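Long-range contact in saframycin Mx1 synthetase B (Legionella pneumophila subsp. pneumophila, PDB 3KXW), which belongs to the fatty acid AMP ligase family within the ANL superfamily and carries an AMP-binding domain: residues V399-V404 against Y437-D442. Residues are numbered along the deposited sequence; the frame is centred on the assembly and turned at random.
Sequences VGEIWV and YLRTGD. With 1ZZ (5'-O-[(S)-(dodecanoyloxy)(hydroxy)phosphoryl]adenosine), chain B.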
loop_
_atom_site.group_PDB
_atom_site.type_symbol
_atom_site.label_atom_id
_atom_site.label_comp_id
_atom_site.label_asym_id
_atom_site.label_seq_id
_atom_site.Cartn_x
_atom_site.Cartn_y
_atom_site.Cartn_z
ATOM N N VAL A 399 -19.673 -13.675 11.777
ATOM C CA VAL A 399 -19.147 -12.747 10.791
ATOM C C VAL A 399 -20.004 -11.492 10.677
ATOM O O VAL A 399 -21.210 -11.560 10.467
ATOM C CB VAL A 399 -19.014 -13.406 9.390
ATOM C CG1 VAL A 399 -18.528 -12.387 8.373
ATOM C CG2 VAL A 399 -18.063 -14.601 9.448
ATOM N N GLY A 400 -19.356 -10.333 10.802
ATOM C CA GLY A 400 -20.037 -9.067 10.629
ATOM C C GLY A 400 -19.043 -8.052 10.104
ATOM O O GLY A 400 -17.923 -8.411 9.728
ATOM N N GLU A 401 -19.453 -6.792 10.066
ATOM C CA GLU A 401 -18.564 -5.745 9.608
ATOM C C GLU A 401 -17.563 -5.365 10.689
ATOM O O GLU A 401 -17.884 -5.316 11.871
ATOM C CB GLU A 401 -19.326 -4.513 9.120
ATOM C CG GLU A 401 -18.403 -3.467 8.493
ATOM C CD GLU A 401 -19.146 -2.224 8.004
ATOM O OE1 GLU A 401 -20.278 -1.962 8.469
ATOM O OE2 GLU A 401 -18.603 -1.489 7.162
ATOM N N ILE A 402 -16.334 -5.097 10.263
ATOM C CA ILE A 402 -15.305 -4.686 11.182
ATOM C C ILE A 402 -15.498 -3.201 11.444
ATOM O O ILE A 402 -15.398 -2.388 10.531
ATOM C CB ILE A 402 -13.912 -5.005 10.609
ATOM C CG1 ILE A 402 -13.758 -6.536 10.498
ATOM C CG2 ILE A 402 -12.805 -4.377 11.477
ATOM C CD1 ILE A 402 -12.610 -7.004 9.605
ATOM N N TRP A 403 -15.837 -2.863 12.681
ATOM C CA TRP A 403 -15.943 -1.468 13.120
ATOM C C TRP A 403 -14.760 -1.112 14.027
ATOM O O TRP A 403 -14.344 -1.920 14.866
ATOM C CB TRP A 403 -17.263 -1.242 13.894
ATOM C CG TRP A 403 -18.476 -1.215 13.022
ATOM C CD1 TRP A 403 -18.631 -1.823 11.819
ATOM C CD2 TRP A 403 -19.724 -0.551 13.303
ATOM N NE1 TRP A 403 -19.891 -1.571 11.317
ATOM C CE2 TRP A 403 -20.581 -0.799 12.216
ATOM C CE3 TRP A 403 -20.199 0.211 14.380
ATOM C CZ2 TRP A 403 -21.880 -0.278 12.148
ATOM C CZ3 TRP A 403 -21.487 0.720 14.322
ATOM C CH2 TRP A 403 -22.316 0.466 13.217
ATOM N N VAL A 404 -14.246 0.104 13.881
ATOM C CA VAL A 404 -13.022 0.499 14.573
ATOM C C VAL A 404 -13.217 1.789 15.345
ATOM O O VAL A 404 -13.917 2.677 14.878
ATOM C CB VAL A 404 -11.880 0.689 13.564
ATOM C CG1 VAL A 404 -10.595 1.097 14.269
ATOM C CG2 VAL A 404 -11.693 -0.597 12.755
ATOM N N TYR A 437 -18.132 4.936 15.437
ATOM C CA TYR A 437 -17.173 3.974 14.913
ATOM C C TYR A 437 -16.878 4.211 13.438
ATOM O O TYR A 437 -17.742 4.683 12.690
ATOM C CB TYR A 437 -17.737 2.558 15.065
ATOM C CG TYR A 437 -17.789 2.092 16.506
ATOM C CD1 TYR A 437 -18.887 2.366 17.310
ATOM C CD2 TYR A 437 -16.741 1.374 17.052
ATOM C CE1 TYR A 437 -18.930 1.939 18.626
ATOM C CE2 TYR A 437 -16.775 0.944 18.366
ATOM C CZ TYR A 437 -17.873 1.230 19.145
ATOM O OH TYR A 437 -17.885 0.801 20.451
ATOM N N LEU A 438 -15.662 3.855 13.032
ATOM C CA LEU A 438 -15.345 3.728 11.626
ATOM C C LEU A 438 -15.900 2.424 11.077
ATOM O O LEU A 438 -15.595 1.332 11.580
ATOM C CB LEU A 438 -13.832 3.772 11.427
ATOM C CG LEU A 438 -13.265 3.267 10.104
ATOM C CD1 LEU A 438 -13.699 4.178 8.945
ATOM C CD2 LEU A 438 -11.746 3.217 10.259
ATOM N N ARG A 439 -16.717 2.532 10.044
ATOM C CA ARG A 439 -17.210 1.361 9.330
ATOM C C ARG A 439 -16.254 1.010 8.174
ATOM O O ARG A 439 -16.144 1.762 7.216
ATOM C CB ARG A 439 -18.633 1.625 8.820
ATOM C CG ARG A 439 -19.673 1.835 9.955
ATOM C CD ARG A 439 -21.134 1.840 9.436
ATOM N NE ARG A 439 -21.573 0.540 8.915
ATOM C CZ ARG A 439 -22.829 0.260 8.558
ATOM N NH1 ARG A 439 -23.782 1.186 8.666
ATOM N NH2 ARG A 439 -23.141 -0.938 8.095
ATOM N N THR A 440 -15.558 -0.125 8.261
ATOM C CA THR A 440 -14.475 -0.383 7.312
ATOM C C THR A 440 -14.916 -0.894 5.947
ATOM O O THR A 440 -14.155 -0.831 4.975
ATOM C CB THR A 440 -13.467 -1.377 7.895
ATOM O OG1 THR A 440 -14.109 -2.651 8.090
ATOM C CG2 THR A 440 -12.966 -0.860 9.246
ATOM N N GLY A 441 -16.114 -1.454 5.880
ATOM C CA GLY A 441 -16.521 -2.164 4.678
ATOM C C GLY A 441 -15.978 -3.578 4.603
ATOM O O GLY A 441 -16.286 -4.314 3.672
ATOM N N ASP A 442 -15.170 -3.953 5.591
ATOM C CA ASP A 442 -14.568 -5.284 5.671
ATOM C C ASP A 442 -15.396 -6.240 6.526
ATOM O O ASP A 442 -15.970 -5.829 7.531
ATOM C CB ASP A 442 -13.162 -5.176 6.262
ATOM C CG ASP A 442 -12.222 -4.411 5.376
ATOM O OD1 ASP A 442 -12.242 -4.653 4.154
ATOM O OD2 ASP A 442 -11.459 -3.566 5.892
HETATM P P 1ZZ B . -5.749 0.909 2.412
HETATM C C1 1ZZ B . 6.594 -0.710 10.097
HETATM N N1 1ZZ B . -6.796 -5.235 3.983
HETATM O O1 1ZZ B . -3.855 -1.590 3.297
HETATM C C2 1ZZ B . 5.480 -1.301 9.223
HETATM N N2 1ZZ B . -5.216 -5.578 5.527
HETATM O O2 1ZZ B . -4.484 0.664 3.464
HETATM C C3 1ZZ B . 4.126 -1.310 9.944
HETATM N N3 1ZZ B . -7.744 -7.678 3.900
HETATM O O3 1ZZ B . -6.570 1.993 2.910
HETATM C C4 1ZZ B . 2.975 -1.481 8.942
HETATM N N4 1ZZ B . -6.544 -9.138 5.396
HETATM O O4 1ZZ B . -5.129 1.275 0.967
HETATM C C5 1ZZ B . 1.666 -1.940 9.606
HETATM N N5 1ZZ B . -4.833 -8.465 6.838
HETATM O O5 1ZZ B . -6.652 -0.480 2.219
HETATM C C6 1ZZ B . 0.631 -2.198 8.502
HETATM O O6 1ZZ B . -7.093 -3.274 2.492
HETATM C C7 1ZZ B . -0.757 -2.822 8.791
HETATM O O7 1ZZ B . -9.782 -4.318 2.875
HETATM C C8 1ZZ B . -1.686 -3.182 7.615
HETATM O O8 1ZZ B . -9.899 -2.199 4.152
HETATM C C9 1ZZ B . -2.442 -1.921 7.168
HETATM C C10 1ZZ B . -2.828 -1.907 5.670
HETATM C C11 1ZZ B . -3.325 -0.478 5.311
HETATM C C12 1ZZ B . -4.318 -0.583 4.138
HETATM C C13 1ZZ B . -7.184 -1.163 3.334
HETATM C C14 1ZZ B . -7.864 -2.308 2.908
HETATM C C15 1ZZ B . -8.786 -2.928 4.020
HETATM C C16 1ZZ B . -8.982 -4.177 3.638
HETATM C C17 1ZZ B . -7.655 -4.512 3.157
HETATM C C18 1ZZ B . -5.723 -4.669 4.783
HETATM C C19 1ZZ B . -5.936 -6.848 5.208
HETATM C C20 1ZZ B . -6.883 -6.618 4.347
HETATM C C21 1ZZ B . -7.566 -8.894 4.359
HETATM C C22 1ZZ B . -5.803 -8.238 5.795
#
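An antiparallel strand pair beside the ligand pocket of this ANL fold joins Val404 to Leu438 by two backbone bonds, Leu438 N to Val404 O being 2.8 Å. Next to it, Trp403 and Arg439 form a non-hydrogen-bonded pair: Arg439 CG lies over the indole face, 3.9 Å from the centroid of the five-membered ring and 25° off its normal. The bend at chi3 (67°) then turns the guanidinium back to Glu401 OE1, which lies in its plane, forms a salt bridge with Arg439 NE (2.9 Å) and also takes NH2, itself bonded to Pro388 O. Trp403 NE1 also donates to OE1, from above the carboxylate plane, so three N-H groups fix this oxygen. Glu401 OE2 uses its anti lone pair for Gly441 N (2.8 Å), tying the carboxylate to the corner between strands 438-440 and 442-447. Thr440 OG1 donates to Ile402 O (2.8 Å) and accepts from Asp442 N, closing an ST turn. Asp442 O receives Ile402 N, while Asp442 OD1 and OD2 bind O7 and O8 of 5'-O-[(S)-(dodecanoyloxy)(hydroxy)phosphoryl]adenosine at 2.8 and 2.7 Å, respectively; Arg456 and Tyr327 also hold this carboxylate. Strand 400-405 pairs further with strands 382-386 and 442-447, and Ile402 packs on Leu451 and Val453 of strand 450-456.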